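PDB 6FUV: solute Binding Protein, BlMnBP1 in complex with mannotriose from Bifidobacterium, which probably captures beta-manno-oligosaccharides such as mannotriose outside the cell and delivers them to an ABC transporter for uptake. Local coordinates for residues A22-F27 with K315-A320; D69-R74 with M86-D91; D80-M85 with G308-S313; A377-D382 with Q418-A423. All coordinates share one frame; numbering follows the deposited sequence.

Interaction 1. Residues A22-F27 with K315-A320; sequences ATITFF and KDRQEA. With ACT (acetate ion), chain F.
R317 reaches out from the start of helix 315-330 and lays the edge of its guanidinium against the backbone carbonyl of T23, on strand 22-28. The bond runs from R317 NE to T23 O, 2.8 Å long, and the N-H meets the oxygen at 158°. T23 O lies close to the guanidinium plane, and the nitrogen approaches nearly head-on, with a C=O...N angle of 170°. An extended run from CG to NE carries the group this far, although the side chain does not start out pointing at the strand. The outer end of the group is occupied as well: R317 NH1 makes a salt bridge with D314, and R317 NH2 lies 3.1 Å from OXT of an acetate that probably came from the crystallisation liquor. T23 N donates a weak bond to that same oxygen.

Nearer the helix backbone the contact turns apolar. I24 CG2 packs 3.8 Å from A320 CB, with the aliphatic base of R317 beside it at 4.1 Å between I24 CG2 and R317 CB. I24 holds CG1 between the backbone N and the carbonyl carbon (chi1 63°), which leaves CG2 as the branch facing the helix. A22 CB makes a looser touch on D316 and R317. This is a helix laid across a strand of an alpha/beta sheet, their short axes 8.2 Å apart.

The pairing with strand 84-86 involves T25 and F27; at T23 O the N-H comes from the side chain of R317. The delocalised positive charge should polarise this carbonyl and favour an anion such as acetate nearby.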
loop_
_atom_site.group_PDB
_atom_site.type_symbol
_atom_site.label_atom_id
_atom_site.label_comp_id
_atom_site.label_asym_id
_atom_site.label_seq_id
_atom_site.Cartn_x
_atom_site.Cartn_y
_atom_site.Cartn_z
ATOM N N ALA A 22 -11.626 -28.648 -7.951
ATOM C CA ALA A 22 -10.356 -28.171 -8.473
ATOM C C ALA A 22 -9.472 -27.715 -7.337
ATOM O O ALA A 22 -9.940 -27.465 -6.226
ATOM C CB ALA A 22 -10.548 -27.049 -9.481
ATOM N N THR A 23 -8.175 -27.732 -7.619
ATOM C CA THR A 23 -7.146 -27.159 -6.773
ATOM C C THR A 23 -6.656 -25.869 -7.402
ATOM O O THR A 23 -6.293 -25.872 -8.572
ATOM C CB THR A 23 -5.953 -28.107 -6.626
ATOM O OG1 THR A 23 -6.340 -29.354 -6.077
ATOM C CG2 THR A 23 -4.934 -27.448 -5.790
ATOM N N ILE A 24 -6.615 -24.787 -6.629
ATOM C CA ILE A 24 -6.127 -23.500 -7.093
ATOM C C ILE A 24 -4.989 -23.034 -6.213
ATOM O O ILE A 24 -4.945 -23.338 -5.020
ATOM C CB ILE A 24 -7.250 -22.448 -7.120
ATOM C CG1 ILE A 24 -7.813 -22.177 -5.715
ATOM C CG2 ILE A 24 -8.334 -22.890 -8.133
ATOM C CD1 ILE A 24 -8.633 -20.936 -5.691
ATOM N N THR A 25 -4.099 -22.247 -6.810
ATOM C CA THR A 25 -2.899 -21.750 -6.150
ATOM C C THR A 25 -2.973 -20.239 -5.976
ATOM O O THR A 25 -3.214 -19.521 -6.942
ATOM C CB THR A 25 -1.648 -22.121 -6.951
ATOM O OG1 THR A 25 -1.607 -23.527 -7.147
ATOM C CG2 THR A 25 -0.419 -21.683 -6.274
ATOM N N PHE A 26 -2.715 -19.767 -4.753
ATOM C CA PHE A 26 -2.846 -18.364 -4.366
ATOM C C PHE A 26 -1.446 -17.882 -4.023
ATOM O O PHE A 26 -0.847 -18.345 -3.068
ATOM C CB PHE A 26 -3.809 -18.185 -3.187
ATOM C CG PHE A 26 -4.013 -16.752 -2.775
ATOM C CD1 PHE A 26 -3.773 -15.713 -3.655
ATOM C CD2 PHE A 26 -4.476 -16.460 -1.534
ATOM C CE1 PHE A 26 -3.974 -14.416 -3.293
ATOM C CE2 PHE A 26 -4.687 -15.119 -1.127
ATOM C CZ PHE A 26 -4.442 -14.118 -1.986
ATOM N N PHE A 27 -0.905 -16.997 -4.830
ATOM C CA PHE A 27 0.467 -16.504 -4.727
ATOM C C PHE A 27 0.393 -15.084 -4.178
ATOM O O PHE A 27 -0.295 -14.234 -4.749
ATOM C CB PHE A 27 1.170 -16.578 -6.105
ATOM C CG PHE A 27 2.585 -16.057 -6.118
ATOM C CD1 PHE A 27 3.521 -16.544 -5.229
ATOM C CD2 PHE A 27 2.990 -15.108 -7.026
ATOM C CE1 PHE A 27 4.823 -16.067 -5.232
ATOM C CE2 PHE A 27 4.274 -14.659 -7.047
ATOM C CZ PHE A 27 5.192 -15.126 -6.137
ATOM N N LYS A 315 -10.690 -23.321 -17.328
ATOM C CA LYS A 315 -12.030 -22.814 -17.067
ATOM C C LYS A 315 -12.423 -23.025 -15.617
ATOM O O LYS A 315 -12.919 -22.104 -14.967
ATOM C CB LYS A 315 -12.995 -23.507 -18.027
ATOM C CG LYS A 315 -14.307 -22.857 -18.238
ATOM C CD LYS A 315 -15.169 -23.594 -19.342
ATOM C CE LYS A 315 -14.973 -25.096 -19.315
ATOM N NZ LYS A 315 -15.766 -25.823 -20.390
ATOM N N ASP A 316 -12.206 -24.241 -15.103
ATOM C CA ASP A 316 -12.581 -24.575 -13.728
ATOM C C ASP A 316 -11.793 -23.770 -12.706
ATOM O O ASP A 316 -12.337 -23.359 -11.691
ATOM C CB ASP A 316 -12.353 -26.067 -13.434
ATOM C CG ASP A 316 -13.419 -26.959 -13.996
ATOM O OD1 ASP A 316 -14.361 -26.460 -14.622
ATOM O OD2 ASP A 316 -13.261 -28.174 -13.830
ATOM N N ARG A 317 -10.502 -23.599 -12.916
ATOM C CA ARG A 317 -9.694 -22.896 -11.928
ATOM C C ARG A 317 -10.002 -21.413 -11.921
ATOM O O ARG A 317 -9.990 -20.789 -10.853
ATOM C CB ARG A 317 -8.207 -23.113 -12.180
ATOM C CG ARG A 317 -7.758 -24.582 -11.935
ATOM C CD ARG A 317 -6.231 -24.711 -11.903
ATOM N NE ARG A 317 -5.886 -26.031 -11.388
ATOM C CZ ARG A 317 -5.630 -27.092 -12.142
ATOM N NH1 ARG A 317 -5.617 -26.969 -13.449
ATOM N NH2 ARG A 317 -5.376 -28.267 -11.582
ATOM N N GLN A 318 -10.268 -20.829 -13.101
ATOM C CA GLN A 318 -10.647 -19.426 -13.156
ATOM C C GLN A 318 -11.883 -19.193 -12.301
ATOM O O GLN A 318 -11.913 -18.283 -11.485
ATOM C CB GLN A 318 -10.892 -18.964 -14.602
ATOM C CG GLN A 318 -9.668 -18.868 -15.483
ATOM C CD GLN A 318 -9.946 -18.227 -16.794
ATOM O OE1 GLN A 318 -11.098 -17.958 -17.143
ATOM N NE2 GLN A 318 -8.896 -17.894 -17.498
ATOM N N GLU A 319 -12.919 -20.004 -12.477
ATOM C CA GLU A 319 -14.153 -19.831 -11.722
ATOM C C GLU A 319 -13.943 -20.115 -10.240
ATOM O O GLU A 319 -14.438 -19.380 -9.401
ATOM C CB GLU A 319 -15.233 -20.738 -12.317
ATOM C CG GLU A 319 -16.443 -20.898 -11.456
ATOM C CD GLU A 319 -17.617 -21.596 -12.121
ATOM O OE1 GLU A 319 -17.427 -22.237 -13.173
ATOM O OE2 GLU A 319 -18.751 -21.487 -11.572
ATOM N N ALA A 320 -13.241 -21.188 -9.898
ATOM C CA ALA A 320 -12.934 -21.437 -8.495
ATOM C C ALA A 320 -12.190 -20.254 -7.880
ATOM O O ALA A 320 -12.460 -19.855 -6.743
ATOM C CB ALA A 320 -12.105 -22.714 -8.375
HETATM C C ACT F . -5.997 -30.961 -9.721
HETATM O O ACT F . -5.297 -31.420 -10.679
HETATM O OXT ACT F . -7.013 -30.235 -9.754
HETATM C CH3 ACT F . -5.475 -31.320 -8.344
#

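Interaction 2. Residues D69-R74 with M86-D91; sequences DSALTR and MIPAVD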
loop_
_atom_site.group_PDB
_atom_site.type_symbol
_atom_site.label_atom_id
_atom_site.label_comp_id
_atom_site.label_asym_id
_atom_site.label_seq_id
_atom_site.Cartn_x
_atom_site.Cartn_y
_atom_site.Cartn_z
ATOM N N ASP A 69 9.114 -7.995 -7.204
ATOM C CA ASP A 69 9.833 -8.490 -8.361
ATOM C C ASP A 69 9.499 -9.939 -8.659
ATOM O O ASP A 69 9.475 -10.325 -9.820
ATOM C CB ASP A 69 11.343 -8.336 -8.155
ATOM C CG ASP A 69 11.821 -6.897 -8.313
ATOM O OD1 ASP A 69 11.038 -6.063 -8.805
ATOM O OD2 ASP A 69 12.984 -6.610 -7.928
ATOM N N SER A 70 9.221 -10.768 -7.651
ATOM C CA SER A 70 8.943 -12.175 -7.934
ATOM C C SER A 70 7.692 -12.290 -8.777
ATOM O O SER A 70 7.631 -13.116 -9.687
ATOM C CB SER A 70 8.770 -12.998 -6.647
ATOM O OG SER A 70 9.874 -12.851 -5.800
ATOM N N ALA A 71 6.665 -11.478 -8.467
ATOM C CA ALA A 71 5.385 -11.570 -9.184
ATOM C C ALA A 71 5.565 -11.185 -10.636
ATOM O O ALA A 71 5.005 -11.833 -11.528
ATOM C CB ALA A 71 4.277 -10.678 -8.548
ATOM N N LEU A 72 6.342 -10.128 -10.885
ATOM C CA LEU A 72 6.661 -9.730 -12.250
ATOM C C LEU A 72 7.358 -10.873 -12.979
ATOM O O LEU A 72 6.982 -11.250 -14.083
ATOM C CB LEU A 72 7.508 -8.454 -12.230
ATOM C CG LEU A 72 6.757 -7.187 -11.880
ATOM C CD1 LEU A 72 7.682 -5.967 -11.759
ATOM C CD2 LEU A 72 5.677 -6.836 -12.922
ATOM N N THR A 73 8.314 -11.514 -12.324
ATOM C CA THR A 73 8.983 -12.653 -12.930
ATOM C C THR A 73 7.989 -13.773 -13.183
ATOM O O THR A 73 8.037 -14.422 -14.226
ATOM C CB THR A 73 10.118 -13.111 -12.014
ATOM O OG1 THR A 73 11.069 -12.072 -11.886
ATOM C CG2 THR A 73 10.828 -14.322 -12.547
ATOM N N ARG A 74 7.061 -13.997 -12.258
ATOM C CA ARG A 74 6.081 -15.067 -12.434
ATOM C C ARG A 74 5.176 -14.802 -13.632
ATOM O O ARG A 74 4.785 -15.729 -14.336
ATOM C CB ARG A 74 5.256 -15.214 -11.147
ATOM C CG ARG A 74 4.347 -16.376 -11.130
ATOM C CD ARG A 74 5.125 -17.638 -10.913
ATOM N NE ARG A 74 5.337 -17.843 -9.498
ATOM C CZ ARG A 74 4.618 -18.652 -8.747
ATOM N NH1 ARG A 74 3.661 -19.369 -9.284
ATOM N NH2 ARG A 74 4.898 -18.775 -7.469
ATOM N N MET A 86 -1.375 -11.454 -6.189
ATOM C CA MET A 86 -1.477 -10.023 -5.948
ATOM C C MET A 86 -0.867 -9.283 -7.125
ATOM O O MET A 86 0.311 -9.459 -7.435
ATOM C CB MET A 86 -0.757 -9.634 -4.664
ATOM C CG MET A 86 -1.318 -10.284 -3.439
ATOM S SD MET A 86 -3.103 -10.118 -3.287
ATOM C CE MET A 86 -3.238 -10.804 -1.568
ATOM N N ILE A 87 -1.669 -8.454 -7.776
ATOM C CA ILE A 87 -1.260 -7.834 -9.030
ATOM C C ILE A 87 -0.041 -6.968 -8.749
ATOM O O ILE A 87 -0.109 -6.098 -7.884
ATOM C CB ILE A 87 -2.397 -7.012 -9.651
ATOM C CG1 ILE A 87 -3.556 -7.899 -9.984
ATOM C CG2 ILE A 87 -1.868 -6.278 -10.868
ATOM C CD1 ILE A 87 -4.745 -7.144 -10.562
ATOM N N PRO A 88 1.076 -7.165 -9.441
ATOM C CA PRO A 88 2.256 -6.323 -9.207
ATOM C C PRO A 88 2.238 -5.061 -10.041
ATOM O O PRO A 88 1.178 -4.682 -10.505
ATOM C CB PRO A 88 3.405 -7.279 -9.557
ATOM C CG PRO A 88 2.828 -8.181 -10.657
ATOM C CD PRO A 88 1.365 -8.319 -10.312
ATOM N N ALA A 89 3.365 -4.386 -10.226
ATOM C CA ALA A 89 3.386 -3.112 -10.937
ATOM C C ALA A 89 3.280 -3.376 -12.441
ATOM O O ALA A 89 4.206 -3.200 -13.227
ATOM C CB ALA A 89 4.630 -2.310 -10.578
ATOM N N VAL A 90 2.103 -3.769 -12.841
ATOM C CA VAL A 90 1.682 -3.861 -14.233
ATOM C C VAL A 90 0.855 -2.630 -14.595
ATOM O O VAL A 90 -0.008 -2.199 -13.830
ATOM C CB VAL A 90 0.888 -5.166 -14.455
ATOM C CG1 VAL A 90 -0.016 -5.034 -15.625
ATOM C CG2 VAL A 90 1.868 -6.342 -14.600
ATOM N N ASP A 91 1.135 -2.040 -15.751
ATOM C CA ASP A 91 0.342 -0.897 -16.190
ATOM C C ASP A 91 -1.099 -1.308 -16.461
ATOM O O ASP A 91 -1.364 -2.427 -16.872
ATOM C CB ASP A 91 0.930 -0.297 -17.456
ATOM C CG ASP A 91 2.078 0.600 -17.171
ATOM O OD1 ASP A 91 2.052 1.208 -16.082
ATOM O OD2 ASP A 91 2.989 0.683 -18.020
#
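A71 and L72 of helix 67-77 rest on P88, just past the end of strand 84-86. Strand 57-63, this helix and strand 84-86 make up a beta-alpha-beta unit of the solute-binding protein fold, with strand 22-28 lying between the two strands in the sheet. The contact joins the helix to the segment leaving the second strand, and no hydrogen bond crosses it.

A71 comes first and points its methyl toward 86-91, where it meets the proline. A71 CB sits 3.6 Å from P88 CG and 3.7 Å from P88 CB, so it covers one side of the pyrrolidine ring. L72 follows. Its CG lies beside the backbone N (chi1 -74°), and this swings the isobutyl group over toward 86-91. There the leucine runs alongside the proline, the two side chains pointing opposite ways, with L72 CD2 3.9 Å from P88 CG. The same methyl stands 3.9 Å from A89 O and makes a looser touch on V90 CG2 at 4.2 Å. Two residues on, R74 looks elsewhere, bonding Q62 and S81 and making a cation-pi contact with F27.

I87 to V90 also help line a pocket that holds a hexaoxaicosanediol, probably from the crystallisation liquor. Beside L72 the chain reverses through an inverse gamma turn about A89, closed by V90 N donating to P88 O at 2.7 Å.

Interaction 3. Residues D80-M85 with G308-S313; sequences DSWDIM and GINKNS
N310 lies flat over one face of the W82 indole, amide and ring planes only 3° apart. N310 CB stands 3.4 Å from the centroid of the six-membered ring, a CH-pi contact made over the face, while the amide slides out toward the rim. CG is anti to the backbone N (chi1 -166°), and this carries the amide along the ring. N310 ND2 then donates to W82 O, 2.8 Å away and nearly straight at 172°, and also to N79 O. The other ring face is taken by M85 CE, 3.3 Å above the W82 plane, so the indole is clamped between a methyl and an amide.

N310 OD1 accepts from N312 N, the Asx turn that starts the bend away from the strand. N312 itself turns its amide nitrogen to N79 O. Further round that bend, S313 OG donates to the anti lone pair of D83 OD1, 2.7 Å away, and T25 N donates to D83 OD2. This buried carboxylate is thus gripped through both oxygens.

Regular antiparallel pairing occupies the other end. G308 N to M85 O, 2.8 Å, and M85 N to G308 O, 2.9 Å, form the hydrogen-bonded pair, I84 and I309 the non-hydrogen-bonded one. N310 N adds a bond to D83 O. Strand 22-28 lies along the far side of strand 84-86; I84 and I309 face helix 315-330, whereas W82 and M85 pack against helix 67-77.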
loop_
_atom_site.group_PDB
_atom_site.type_symbol
_atom_site.label_atom_id
_atom_site.label_comp_id
_atom_site.label_asym_id
_atom_site.label_seq_id
_atom_site.Cartn_x
_atom_site.Cartn_y
_atom_site.Cartn_z
ATOM N N ASP A 80 1.045 -21.766 -15.554
ATOM C CA ASP A 80 -0.130 -22.140 -14.780
ATOM C C ASP A 80 0.207 -22.390 -13.326
ATOM O O ASP A 80 -0.606 -23.006 -12.611
ATOM C CB ASP A 80 -0.765 -23.406 -15.348
ATOM C CG ASP A 80 -1.538 -23.160 -16.571
ATOM O OD1 ASP A 80 -1.244 -22.121 -17.199
ATOM O OD2 ASP A 80 -2.431 -24.005 -16.899
ATOM N N SER A 81 1.394 -21.971 -12.879
ATOM C CA SER A 81 1.824 -22.232 -11.513
ATOM C C SER A 81 1.059 -21.445 -10.476
ATOM O O SER A 81 1.364 -21.584 -9.300
ATOM C CB SER A 81 3.284 -21.888 -11.394
ATOM O OG SER A 81 3.464 -20.518 -11.679
ATOM N N TRP A 82 0.126 -20.605 -10.902
ATOM C CA TRP A 82 -0.653 -19.732 -10.045
ATOM C C TRP A 82 -1.998 -19.510 -10.702
ATOM O O TRP A 82 -2.100 -19.564 -11.928
ATOM C CB TRP A 82 0.033 -18.383 -9.831
ATOM C CG TRP A 82 0.182 -17.629 -11.031
ATOM C CD1 TRP A 82 1.091 -17.834 -12.008
ATOM C CD2 TRP A 82 -0.625 -16.531 -11.450
ATOM N NE1 TRP A 82 0.928 -16.922 -13.018
ATOM C CE2 TRP A 82 -0.128 -16.113 -12.707
ATOM C CE3 TRP A 82 -1.718 -15.862 -10.888
ATOM C CZ2 TRP A 82 -0.685 -15.056 -13.433
ATOM C CZ3 TRP A 82 -2.263 -14.789 -11.580
ATOM C CH2 TRP A 82 -1.734 -14.384 -12.867
ATOM N N ASP A 83 -3.033 -19.310 -9.878
ATOM C CA ASP A 83 -4.354 -18.923 -10.343
ATOM C C ASP A 83 -4.810 -17.581 -9.807
ATOM O O ASP A 83 -5.442 -16.824 -10.541
ATOM C CB ASP A 83 -5.346 -20.000 -9.953
ATOM C CG ASP A 83 -4.952 -21.359 -10.469
ATOM O OD1 ASP A 83 -4.972 -21.527 -11.670
ATOM O OD2 ASP A 83 -4.565 -22.246 -9.653
ATOM N N ILE A 84 -4.456 -17.248 -8.568
ATOM C CA ILE A 84 -4.608 -15.919 -8.015
ATOM C C ILE A 84 -3.217 -15.409 -7.627
ATOM O O ILE A 84 -2.434 -16.120 -6.982
ATOM C CB ILE A 84 -5.528 -15.936 -6.781
ATOM C CG1 ILE A 84 -6.885 -16.563 -7.068
ATOM C CG2 ILE A 84 -5.767 -14.554 -6.307
ATOM C CD1 ILE A 84 -7.569 -17.166 -5.829
ATOM N N MET A 85 -2.903 -14.186 -8.005
ATOM C CA MET A 85 -1.775 -13.481 -7.416
ATOM C C MET A 85 -2.213 -12.094 -6.987
ATOM O O MET A 85 -3.256 -11.594 -7.411
ATOM C CB MET A 85 -0.601 -13.367 -8.376
ATOM C CG MET A 85 -0.692 -12.446 -9.566
ATOM S SD MET A 85 0.970 -12.035 -10.166
ATOM C CE MET A 85 1.364 -13.651 -10.876
ATOM N N GLY A 308 -5.650 -10.729 -8.501
ATOM C CA GLY A 308 -5.847 -10.934 -9.930
ATOM C C GLY A 308 -5.804 -12.410 -10.290
ATOM O O GLY A 308 -5.113 -13.199 -9.653
ATOM N N ILE A 309 -6.538 -12.782 -11.331
ATOM C CA ILE A 309 -6.720 -14.177 -11.720
ATOM C C ILE A 309 -6.019 -14.438 -13.050
ATOM O O ILE A 309 -6.183 -13.668 -14.004
ATOM C CB ILE A 309 -8.214 -14.515 -11.799
ATOM C CG1 ILE A 309 -8.831 -14.383 -10.403
ATOM C CG2 ILE A 309 -8.481 -15.916 -12.325
ATOM C CD1 ILE A 309 -10.228 -14.915 -10.292
ATOM N N ASN A 310 -5.283 -15.547 -13.123
ATOM C CA ASN A 310 -4.480 -15.956 -14.283
ATOM C C ASN A 310 -5.340 -16.312 -15.490
ATOM O O ASN A 310 -6.144 -17.239 -15.458
ATOM C CB ASN A 310 -3.623 -17.155 -13.865
ATOM C CG ASN A 310 -2.485 -17.499 -14.820
ATOM O OD1 ASN A 310 -2.299 -16.907 -15.870
ATOM N ND2 ASN A 310 -1.706 -18.475 -14.427
ATOM N N LYS A 311 -5.152 -15.591 -16.574
ATOM C CA LYS A 311 -5.815 -16.015 -17.792
ATOM C C LYS A 311 -5.303 -17.335 -18.322
ATOM O O LYS A 311 -6.010 -17.960 -19.119
ATOM C CB LYS A 311 -5.687 -14.978 -18.895
ATOM C CG LYS A 311 -4.307 -14.606 -19.327
ATOM C CD LYS A 311 -4.409 -13.350 -20.239
ATOM C CE LYS A 311 -5.134 -13.607 -21.578
ATOM N NZ LYS A 311 -4.171 -14.054 -22.657
ATOM N N ASN A 312 -4.125 -17.790 -17.884
ATOM C CA ASN A 312 -3.653 -19.107 -18.298
ATOM C C ASN A 312 -4.460 -20.228 -17.667
ATOM O O ASN A 312 -4.586 -21.308 -18.254
ATOM C CB ASN A 312 -2.187 -19.324 -17.945
ATOM C CG ASN A 312 -1.271 -18.384 -18.669
ATOM O OD1 ASN A 312 -1.597 -17.869 -19.716
ATOM N ND2 ASN A 312 -0.097 -18.157 -18.095
ATOM N N SER A 313 -4.972 -20.004 -16.467
ATOM C CA SER A 313 -5.686 -21.038 -15.744
ATOM C C SER A 313 -6.895 -21.536 -16.545
ATOM O O SER A 313 -7.589 -20.770 -17.232
ATOM C CB SER A 313 -6.178 -20.497 -14.394
ATOM O OG SER A 313 -5.163 -19.835 -13.709
#

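Interaction 4. Residues A377-D382 with Q418-A423; sequences ADINSD and QKWGKA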
loop_
_atom_site.group_PDB
_atom_site.type_symbol
_atom_site.label_atom_id
_atom_site.label_comp_id
_atom_site.label_asym_id
_atom_site.label_seq_id
_atom_site.Cartn_x
_atom_site.Cartn_y
_atom_site.Cartn_z
ATOM N N ALA A 377 0.721 6.952 -16.352
ATOM C CA ALA A 377 1.567 5.761 -16.388
ATOM C C ALA A 377 2.682 5.924 -17.415
ATOM O O ALA A 377 3.829 5.548 -17.174
ATOM C CB ALA A 377 0.702 4.526 -16.678
ATOM N N ASP A 378 2.379 6.542 -18.550
ATOM C CA ASP A 378 3.404 6.751 -19.573
ATOM C C ASP A 378 4.475 7.730 -19.096
ATOM O O ASP A 378 5.674 7.499 -19.316
ATOM C CB ASP A 378 2.761 7.274 -20.856
ATOM C CG ASP A 378 1.978 6.197 -21.612
ATOM O OD1 ASP A 378 2.078 5.004 -21.248
ATOM O OD2 ASP A 378 1.291 6.504 -22.600
ATOM N N ILE A 379 4.057 8.821 -18.451
ATOM C CA ILE A 379 5.010 9.791 -17.913
ATOM C C ILE A 379 5.897 9.130 -16.881
ATOM O O ILE A 379 7.113 9.345 -16.846
ATOM C CB ILE A 379 4.278 10.988 -17.288
ATOM C CG1 ILE A 379 3.578 11.813 -18.346
ATOM C CG2 ILE A 379 5.219 11.866 -16.489
ATOM C CD1 ILE A 379 2.382 12.515 -17.756
ATOM N N ASN A 380 5.270 8.386 -15.972
ATOM C CA ASN A 380 5.996 7.660 -14.952
ATOM C C ASN A 380 7.044 6.787 -15.601
ATOM O O ASN A 380 8.184 6.771 -15.152
ATOM C CB ASN A 380 5.018 6.850 -14.105
ATOM C CG ASN A 380 5.431 6.759 -12.686
ATOM O OD1 ASN A 380 6.325 7.471 -12.240
ATOM N ND2 ASN A 380 4.794 5.851 -11.949
ATOM N N SER A 381 6.684 6.081 -16.680
ATOM C CA SER A 381 7.626 5.173 -17.333
ATOM C C SER A 381 8.775 5.938 -17.972
ATOM O O SER A 381 9.940 5.602 -17.790
ATOM C CB SER A 381 6.907 4.357 -18.400
ATOM O OG SER A 381 7.715 3.278 -18.856
ATOM N N ASP A 382 8.468 6.977 -18.728
ATOM C CA ASP A 382 9.527 7.735 -19.389
ATOM C C ASP A 382 10.494 8.304 -18.357
ATOM O O ASP A 382 11.717 8.319 -18.556
ATOM C CB ASP A 382 8.920 8.880 -20.224
ATOM C CG ASP A 382 8.124 8.416 -21.416
ATOM O OD1 ASP A 382 8.261 7.273 -21.803
ATOM O OD2 ASP A 382 7.358 9.217 -21.959
ATOM N N GLN A 418 13.199 17.721 -13.299
ATOM C CA GLN A 418 13.734 17.643 -14.653
ATOM C C GLN A 418 13.290 16.357 -15.341
ATOM O O GLN A 418 12.757 16.390 -16.450
ATOM C CB GLN A 418 15.256 17.766 -14.627
ATOM C CG GLN A 418 15.736 19.214 -14.757
ATOM C CD GLN A 418 17.072 19.474 -14.076
ATOM O OE1 GLN A 418 17.297 20.577 -13.555
ATOM N NE2 GLN A 418 17.964 18.463 -14.063
ATOM N N LYS A 419 13.461 15.215 -14.683
ATOM C CA LYS A 419 13.059 13.964 -15.310
ATOM C C LYS A 419 11.551 13.891 -15.520
ATOM O O LYS A 419 11.084 13.321 -16.513
ATOM C CB LYS A 419 13.553 12.815 -14.463
ATOM C CG LYS A 419 15.046 12.545 -14.633
ATOM C CD LYS A 419 15.571 11.653 -13.512
ATOM C CE LYS A 419 17.038 11.307 -13.720
ATOM N NZ LYS A 419 17.405 10.106 -12.920
ATOM N N TRP A 420 10.771 14.450 -14.600
ATOM C CA TRP A 420 9.328 14.322 -14.747
ATOM C C TRP A 420 8.829 15.264 -15.832
ATOM O O TRP A 420 8.058 14.852 -16.711
ATOM C CB TRP A 420 8.623 14.584 -13.416
ATOM C CG TRP A 420 7.160 14.472 -13.473
ATOM C CD1 TRP A 420 6.301 15.478 -13.725
ATOM C CD2 TRP A 420 6.364 13.305 -13.273
ATOM N NE1 TRP A 420 5.022 15.022 -13.685
ATOM C CE2 TRP A 420 5.037 13.688 -13.403
ATOM C CE3 TRP A 420 6.646 11.971 -13.018
ATOM C CZ2 TRP A 420 3.988 12.798 -13.264
ATOM C CZ3 TRP A 420 5.605 11.097 -12.867
ATOM C CH2 TRP A 420 4.292 11.509 -13.007
ATOM N N GLY A 421 9.312 16.511 -15.825
ATOM C CA GLY A 421 8.859 17.480 -16.812
ATOM C C GLY A 421 9.261 17.134 -18.231
ATOM O O GLY A 421 8.524 17.405 -19.181
ATOM N N LYS A 422 10.432 16.532 -18.393
ATOM C CA LYS A 422 10.828 16.048 -19.706
ATOM C C LYS A 422 9.858 14.975 -20.191
ATOM O O LYS A 422 9.384 15.018 -21.329
ATOM C CB LYS A 422 12.260 15.515 -19.641
ATOM C CG LYS A 422 12.916 15.408 -20.982
ATOM C CD LYS A 422 13.714 14.117 -21.133
ATOM C CE LYS A 422 14.901 14.056 -20.169
ATOM N NZ LYS A 422 16.082 13.404 -20.843
ATOM N N ALA A 423 9.508 14.030 -19.311
ATOM C CA ALA A 423 8.518 13.012 -19.643
ATOM C C ALA A 423 7.170 13.648 -19.979
ATOM O O ALA A 423 6.546 13.300 -20.980
ATOM C CB ALA A 423 8.382 12.030 -18.474
HETATM O O HOH W 1 12.208 11.733 -18.853
#
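I379 presses a methyl onto the W420 indole in a CH-pi contact. I379 CG2 stands 3.4 Å from the centroid of the six-membered ring and only 4° off its normal, almost squarely over that ring. With I379 CG1 beside the backbone N, I379 CG2 becomes the branch turned to the tryptophan, and the two side chains cross at about a right angle.

The remaining apolar contacts gather round A423, where the helices come nearest. A423 CB fits between I379 and D382, 3.7 Å from I379 CG2 and 3.6 Å from D382 CB. It also lies 3.4 Å from I379 O, so the alanine packs directly on the backbone of the opposing helix.

Polar contacts are few, and no direct hydrogen bond links the segments. N380 OD1 sits at the edge of the indole, 3.7 Å from W420 CZ3, with the amide plane turned 66° to the ring; the same oxygen accepts from I387 N. At the far edge of the ring W420 NE1 donates to M206 O, which fixes how the indole is rotated. One water bridges the helices by donating to K419 O at 3.0 Å and, weakly, to D382 O.

Helices 375-383 and 409-426 form an oblique helix-helix contact at 130°, their short axes 8.4 Å apart, with a small alanine at the nearest approach. F376 meets W420 edge-to-face, P212 touches the indole, and I379 touches P207, so M206, P207 and P212 border this pair of helices near the C terminus.

How the interactions relate
From the N terminus, strand 22-28 opens interaction 1, which closes only when helix 315-330 begins. Interactions 2 and 3 both fall within that long loop and cross each other: 69-74 precedes 80-85, and 86-91 follows it before the chain travels on to 308-313. Interactions 1 and 3 meet in one sheet, where F27 N probably bonds I84 O, and helices 67-77 and 315-330 are tied to it. R74 of interaction 2 reaches S81 of interaction 3. Interaction 4 opens later, in series, joining two C-terminal helices; it touches interaction 2 through D91 and A377, but lies about 21 Å from interaction 1 between nearest atoms.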